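Local coordinates for protein HTH-type dhaKLM operon transcriptional activator DhaS (Lactococcus lactis, PDB 2IU5) that activates transcription of the dhaKLM operon together with DhaQ in response to dihydroxyacetone, binding as a homodimer to an inverted repeat partly overlapping the -35 promoter sequence, at residues A[20-32]-A[92-106]. The protein carries 1 engineered substitution. Residues are numbered along the deposited sequence; the frame is centred on the assembly and turned at random.
Sequences KAFKDLMQSNAYH and YLDENQIFYQKIFVI
The Lys102 side chain meets both the backbone carbonyl and the terminal methyl of Met26 where the first helix of the TetR-type DNA-binding domain, 13-28, crosses helix 97-106 of the C-terminal domain, with short axes 8.2 Å apart at 80°. Traced outward, Lys102 gathers carbonyl oxygens of the 26-29 backbone: its CB lies 4.1 Å from Met26 CE, CD and CE pass beside the carbonyl oxygens of Met26 and Asn29, and NZ donates to both, 2.8 Å to Met26 O and 2.8 Å to Asn29 O. The chain is extended beyond CG, which carries the ammonium that far. It approaches both carbonyls from above their planes, 38° out for Met26 and 62° for Asn29. A water accepting from NZ and donating to Gln27 O completes a three-partner grip.

Beside this polar cluster, Phe99 forms the apolar part. Met26 CB reaches the ring edge in plane, 3.4 Å from Phe99 CD1, while Met26 SD makes an oblique Met-aromatic contact. Lys23 CG lies over one face, offset toward the rim, and Ile103 CG1, from Phe99's own helix, lies likewise over the opposite face. Phe22 CE2 comes to the ring edge, and its own ring continues the packing onto Leu60 and Ile64 of helix 57-73.

Farther along, a bend at chi3 takes Lys23 NZ to the edge of Tyr92, where Asp68 pairs with the ammonium and also bonds Tyr92 OH. Waters join Lys23 O to Asn96 OD1 and Gln27 OE1 to Phe99 N.

The contact thus couples the DNA-binding and C-terminal domains through a buried aromatic side chain flanked by polar links, and the positive charge of Lys102 probably stabilises the carbonyl oxygens of Met26 and Asn29 that converge on it.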
loop_
_atom_site.group_PDB
_atom_site.type_symbol
_atom_site.label_atom_id
_atom_site.label_comp_id
_atom_site.label_asym_id
_atom_site.label_seq_id
_atom_site.Cartn_x
_atom_site.Cartn_y
_atom_site.Cartn_z
ATOM N N LYS A 20 -6.807 -8.913 27.106
ATOM C CA LYS A 20 -7.308 -7.592 27.495
ATOM C C LYS A 20 -6.351 -6.901 28.461
ATOM O O LYS A 20 -6.057 -5.709 28.319
ATOM C CB LYS A 20 -8.714 -7.682 28.088
ATOM C CG LYS A 20 -9.356 -6.334 28.360
ATOM C CD LYS A 20 -9.314 -5.473 27.095
ATOM C CE LYS A 20 -10.249 -4.255 27.178
ATOM N NZ LYS A 20 -9.660 -3.202 28.058
ATOM N N ALA A 21 -5.877 -7.664 29.440
ATOM C CA ALA A 21 -4.872 -7.148 30.364
ATOM C C ALA A 21 -3.628 -6.623 29.646
ATOM O O ALA A 21 -3.150 -5.513 29.925
ATOM C CB ALA A 21 -4.509 -8.214 31.376
ATOM N N PHE A 22 -3.110 -7.429 28.720
ATOM C CA PHE A 22 -1.939 -7.013 27.947
ATOM C C PHE A 22 -2.220 -5.748 27.148
ATOM O O PHE A 22 -1.418 -4.807 27.141
ATOM C CB PHE A 22 -1.528 -8.131 27.034
ATOM C CG PHE A 22 -0.274 -7.857 26.276
ATOM C CD1 PHE A 22 0.905 -7.572 26.931
ATOM C CD2 PHE A 22 -0.280 -7.890 24.885
ATOM C CE1 PHE A 22 2.090 -7.323 26.232
ATOM C CE2 PHE A 22 0.895 -7.638 24.171
ATOM C CZ PHE A 22 2.080 -7.355 24.853
ATOM N N LYS A 23 -3.368 -5.727 26.472
ATOM C CA LYS A 23 -3.712 -4.554 25.631
ATOM C C LYS A 23 -3.811 -3.307 26.516
ATOM O O LYS A 23 -3.366 -2.220 26.130
ATOM C CB LYS A 23 -4.981 -4.804 24.819
ATOM C CG LYS A 23 -4.700 -5.745 23.662
ATOM C CD LYS A 23 -5.884 -5.874 22.698
ATOM C CE LYS A 23 -6.884 -6.872 23.211
ATOM N NZ LYS A 23 -8.098 -6.917 22.305
ATOM N N ASP A 24 -4.394 -3.447 27.704
ATOM C CA ASP A 24 -4.446 -2.362 28.675
ATOM C C ASP A 24 -3.053 -1.859 29.084
ATOM O O ASP A 24 -2.807 -0.644 29.100
ATOM C CB ASP A 24 -5.265 -2.771 29.899
ATOM C CG ASP A 24 -6.771 -2.881 29.602
ATOM O OD1 ASP A 24 -7.212 -2.497 28.492
ATOM O OD2 ASP A 24 -7.513 -3.357 30.493
ATOM N N LEU A 25 -2.141 -2.772 29.409
ATOM C CA LEU A 25 -0.781 -2.358 29.776
ATOM C C LEU A 25 -0.042 -1.696 28.609
ATOM O O LEU A 25 0.754 -0.781 28.815
ATOM C CB LEU A 25 -0.018 -3.567 30.311
ATOM C CG LEU A 25 -0.562 -4.064 31.656
ATOM C CD1 LEU A 25 -0.202 -5.517 31.886
ATOM C CD2 LEU A 25 -0.076 -3.220 32.830
ATOM N N MET A 26 -0.308 -2.154 27.382
ATOM C CA MET A 26 0.353 -1.573 26.189
ATOM C C MET A 26 -0.091 -0.141 25.903
ATOM O O MET A 26 0.539 0.579 25.144
ATOM C CB MET A 26 0.094 -2.442 24.946
ATOM C CG MET A 26 0.841 -3.759 24.939
ATOM S SD MET A 26 2.552 -3.505 24.430
ATOM C CE MET A 26 2.428 -3.477 22.630
ATOM N N GLN A 27 -1.186 0.293 26.512
ATOM C CA GLN A 27 -1.566 1.688 26.363
ATOM C C GLN A 27 -0.546 2.616 27.022
ATOM O O GLN A 27 -0.331 3.742 26.557
ATOM C CB GLN A 27 -2.973 1.893 26.939
ATOM C CG GLN A 27 -3.470 3.328 26.991
ATOM C CD GLN A 27 -3.852 3.849 25.628
ATOM O OE1 GLN A 27 -4.233 3.084 24.743
ATOM N NE2 GLN A 27 -3.752 5.152 25.446
ATOM N N SER A 28 0.072 2.150 28.103
ATOM C CA SER A 28 0.791 3.081 28.974
ATOM C C SER A 28 2.181 2.610 29.373
ATOM O O SER A 28 2.857 3.306 30.137
ATOM C CB SER A 28 -0.048 3.364 30.236
ATOM O OG SER A 28 -0.287 2.139 30.930
ATOM N N ASN A 29 2.588 1.446 28.866
ATOM C CA ASN A 29 3.923 0.902 29.144
ATOM C C ASN A 29 4.591 0.468 27.844
ATOM O O ASN A 29 3.901 0.049 26.913
ATOM C CB ASN A 29 3.807 -0.310 30.068
ATOM C CG ASN A 29 3.216 0.033 31.425
ATOM O OD1 ASN A 29 3.947 0.460 32.332
ATOM N ND2 ASN A 29 1.904 -0.147 31.579
ATOM N N ALA A 30 5.920 0.570 27.785
ATOM C CA ALA A 30 6.642 0.032 26.628
ATOM C C ALA A 30 6.485 -1.484 26.602
ATOM O O ALA A 30 6.485 -2.137 27.645
ATOM C CB ALA A 30 8.105 0.395 26.722
ATOM N N TYR A 31 6.346 -2.045 25.403
ATOM C CA TYR A 31 6.161 -3.459 25.231
ATOM C C TYR A 31 7.126 -4.321 26.054
ATOM O O TYR A 31 6.705 -5.239 26.755
ATOM C CB TYR A 31 6.293 -3.816 23.754
ATOM C CG TYR A 31 6.545 -5.282 23.518
ATOM C CD1 TYR A 31 5.522 -6.220 23.650
ATOM C CD2 TYR A 31 7.809 -5.734 23.162
ATOM C CE1 TYR A 31 5.753 -7.575 23.430
ATOM C CE2 TYR A 31 8.049 -7.081 22.945
ATOM C CZ TYR A 31 7.027 -7.990 23.079
ATOM O OH TYR A 31 7.262 -9.334 22.863
ATOM N N HIS A 32 8.417 -4.034 25.960
ATOM C CA HIS A 32 9.383 -4.930 26.578
ATOM C C HIS A 32 9.418 -4.789 28.091
ATOM O O HIS A 32 10.015 -5.618 28.765
ATOM C CB HIS A 32 10.795 -4.687 26.040
ATOM C CG HIS A 32 11.270 -3.277 26.230
ATOM N ND1 HIS A 32 10.801 -2.215 25.483
ATOM C CD2 HIS A 32 12.176 -2.764 27.097
ATOM C CE1 HIS A 32 11.408 -1.107 25.885
ATOM N NE2 HIS A 32 12.244 -1.412 26.863
ATOM N N TYR A 92 -11.668 -0.108 16.470
ATOM C CA TYR A 92 -10.734 -0.947 17.209
ATOM C C TYR A 92 -9.333 -0.397 17.059
ATOM O O TYR A 92 -8.569 -0.307 18.036
ATOM C CB TYR A 92 -10.819 -2.366 16.654
ATOM C CG TYR A 92 -9.673 -3.278 17.080
ATOM C CD1 TYR A 92 -9.684 -3.913 18.319
ATOM C CD2 TYR A 92 -8.594 -3.499 16.229
ATOM C CE1 TYR A 92 -8.634 -4.752 18.697
ATOM C CE2 TYR A 92 -7.546 -4.325 16.588
ATOM C CZ TYR A 92 -7.576 -4.943 17.822
ATOM O OH TYR A 92 -6.516 -5.753 18.137
ATOM N N LEU A 93 -8.966 -0.019 15.838
ATOM C CA LEU A 93 -7.613 0.498 15.600
ATOM C C LEU A 93 -7.428 1.840 16.294
ATOM O O LEU A 93 -6.338 2.124 16.812
ATOM C CB LEU A 93 -7.297 0.614 14.103
ATOM C CG LEU A 93 -7.289 -0.768 13.448
ATOM C CD1 LEU A 93 -7.214 -0.560 11.940
ATOM C CD2 LEU A 93 -6.104 -1.598 13.907
ATOM N N ASP A 94 -8.461 2.678 16.325
ATOM C CA ASP A 94 -8.367 3.943 17.066
ATOM C C ASP A 94 -8.193 3.726 18.587
ATOM O O ASP A 94 -7.356 4.370 19.224
ATOM C CB ASP A 94 -9.630 4.780 16.843
ATOM C CG ASP A 94 -9.596 5.582 15.563
ATOM O OD1 ASP A 94 -8.499 5.716 14.966
ATOM O OD2 ASP A 94 -10.678 6.078 15.156
ATOM N N GLU A 95 -8.993 2.830 19.157
ATOM C CA GLU A 95 -8.930 2.537 20.579
ATOM C C GLU A 95 -7.553 1.996 20.910
ATOM O O GLU A 95 -6.963 2.347 21.948
ATOM C CB GLU A 95 -9.989 1.505 20.944
ATOM C CG GLU A 95 -9.912 1.089 22.384
ATOM C CD GLU A 95 -11.137 0.312 22.807
ATOM O OE1 GLU A 95 -12.152 0.384 22.076
ATOM O OE2 GLU A 95 -11.055 -0.358 23.864
ATOM N N ASN A 96 -7.041 1.147 20.026
ATOM C CA ASN A 96 -5.767 0.499 20.281
ATOM C C ASN A 96 -4.643 1.117 19.466
ATOM O O ASN A 96 -3.697 0.414 19.082
ATOM C CB ASN A 96 -5.864 -0.994 19.990
ATOM C CG ASN A 96 -6.763 -1.701 20.957
ATOM O OD1 ASN A 96 -6.383 -1.979 22.097
ATOM N ND2 ASN A 96 -7.972 -1.998 20.520
ATOM N N GLN A 97 -4.748 2.418 19.203
ATOM C CA GLN A 97 -3.784 3.072 18.332
ATOM C C GLN A 97 -2.369 3.015 18.923
ATOM O O GLN A 97 -1.387 2.810 18.198
ATOM C CB GLN A 97 -4.194 4.517 18.118
ATOM C CG GLN A 97 -3.227 5.350 17.355
ATOM C CD GLN A 97 -3.400 6.764 17.809
ATOM O OE1 GLN A 97 -2.799 7.188 18.801
ATOM N NE2 GLN A 97 -4.235 7.507 17.095
ATOM N N ILE A 98 -2.241 3.188 20.234
ATOM C CA ILE A 98 -0.910 3.219 20.813
ATOM C C ILE A 98 -0.293 1.823 20.735
ATOM O O ILE A 98 0.883 1.669 20.404
ATOM C CB ILE A 98 -0.916 3.722 22.247
ATOM C CG1 ILE A 98 -1.253 5.203 22.238
ATOM C CG2 ILE A 98 0.415 3.406 22.943
ATOM C CD1 ILE A 98 -1.317 5.837 23.580
ATOM N N PHE A 99 -1.081 0.800 21.038
ATOM C CA PHE A 99 -0.666 -0.596 20.909
ATOM C C PHE A 99 -0.120 -0.823 19.510
ATOM O O PHE A 99 0.987 -1.362 19.360
ATOM C CB PHE A 99 -1.900 -1.474 21.169
ATOM C CG PHE A 99 -1.703 -2.967 21.034
ATOM C CD1 PHE A 99 -1.224 -3.741 22.078
ATOM C CD2 PHE A 99 -2.017 -3.601 19.847
ATOM C CE1 PHE A 99 -1.062 -5.115 21.928
ATOM C CE2 PHE A 99 -1.854 -4.967 19.698
ATOM C CZ PHE A 99 -1.374 -5.726 20.740
ATOM N N TYR A 100 -0.893 -0.423 18.490
ATOM C CA TYR A 100 -0.469 -0.705 17.112
ATOM C C TYR A 100 0.704 0.148 16.664
ATOM O O TYR A 100 1.561 -0.333 15.909
ATOM C CB TYR A 100 -1.633 -0.762 16.092
ATOM C CG TYR A 100 -2.356 -2.063 16.298
ATOM C CD1 TYR A 100 -1.783 -3.260 15.848
ATOM C CD2 TYR A 100 -3.577 -2.120 16.942
ATOM C CE1 TYR A 100 -2.403 -4.478 16.027
ATOM C CE2 TYR A 100 -4.221 -3.358 17.128
ATOM C CZ TYR A 100 -3.618 -4.522 16.660
ATOM O OH TYR A 100 -4.219 -5.741 16.833
ATOM N N GLN A 101 0.779 1.401 17.099
ATOM C CA GLN A 101 1.988 2.192 16.868
ATOM C C GLN A 101 3.213 1.429 17.379
ATOM O O GLN A 101 4.250 1.356 16.695
ATOM C CB GLN A 101 1.950 3.505 17.645
ATOM C CG GLN A 101 0.983 4.522 17.148
ATOM C CD GLN A 101 1.070 5.802 17.950
ATOM O OE1 GLN A 101 1.659 5.831 19.042
ATOM N NE2 GLN A 101 0.488 6.870 17.417
ATOM N N LYS A 102 3.090 0.867 18.581
ATOM C CA LYS A 102 4.187 0.093 19.139
ATOM C C LYS A 102 4.534 -1.136 18.338
ATOM O O LYS A 102 5.707 -1.445 18.161
ATOM C CB LYS A 102 3.950 -0.239 20.605
ATOM C CG LYS A 102 4.001 0.992 21.470
ATOM C CD LYS A 102 3.575 0.686 22.898
ATOM C CE LYS A 102 3.629 1.960 23.712
ATOM N NZ LYS A 102 2.979 1.855 25.054
ATOM N N ILE A 103 3.522 -1.834 17.854
ATOM C CA ILE A 103 3.750 -3.047 17.076
ATOM C C ILE A 103 4.435 -2.731 15.749
ATOM O O ILE A 103 5.308 -3.489 15.306
ATOM C CB ILE A 103 2.453 -3.774 16.798
ATOM C CG1 ILE A 103 1.795 -4.236 18.106
ATOM C CG2 ILE A 103 2.703 -4.950 15.852
ATOM C CD1 ILE A 103 2.691 -5.048 18.995
ATOM N N PHE A 104 4.068 -1.632 15.100
ATOM C CA PHE A 104 4.746 -1.283 13.859
ATOM C C PHE A 104 6.232 -1.034 14.101
ATOM O O PHE A 104 7.039 -1.231 13.191
ATOM C CB PHE A 104 4.109 -0.080 13.161
ATOM C CG PHE A 104 2.872 -0.416 12.402
ATOM C CD1 PHE A 104 2.923 -1.285 11.322
ATOM C CD2 PHE A 104 1.647 0.128 12.764
ATOM C CE1 PHE A 104 1.756 -1.598 10.614
ATOM C CE2 PHE A 104 0.482 -0.181 12.061
ATOM C CZ PHE A 104 0.551 -1.049 10.984
ATOM N N VAL A 105 6.592 -0.605 15.309
ATOM C CA VAL A 105 8.006 -0.438 15.688
ATOM C C VAL A 105 8.701 -1.766 16.005
ATOM O O VAL A 105 9.819 -2.008 15.531
ATOM C CB VAL A 105 8.176 0.537 16.875
ATOM C CG1 VAL A 105 9.629 0.526 17.370
ATOM C CG2 VAL A 105 7.778 1.943 16.460
ATOM N N ILE A 106 8.041 -2.608 16.797
ATOM C CA ILE A 106 8.601 -3.861 17.312
ATOM C C ILE A 106 8.681 -4.986 16.289
ATOM O O ILE A 106 9.598 -5.809 16.340
ATOM C CB ILE A 106 7.779 -4.423 18.477
ATOM C CG1 ILE A 106 7.751 -3.476 19.671
ATOM C CG2 ILE A 106 8.332 -5.765 18.902
ATOM C CD1 ILE A 106 6.436 -3.555 20.436
HETATM O O HOH W 1 -4.362 -1.094 23.681
HETATM O O HOH W 2 -9.600 -4.056 22.043
HETATM O O HOH W 3 -3.392 1.187 22.687
HETATM O O HOH W 4 -7.518 3.556 24.358
HETATM O O HOH W 5 2.324 4.673 25.938
#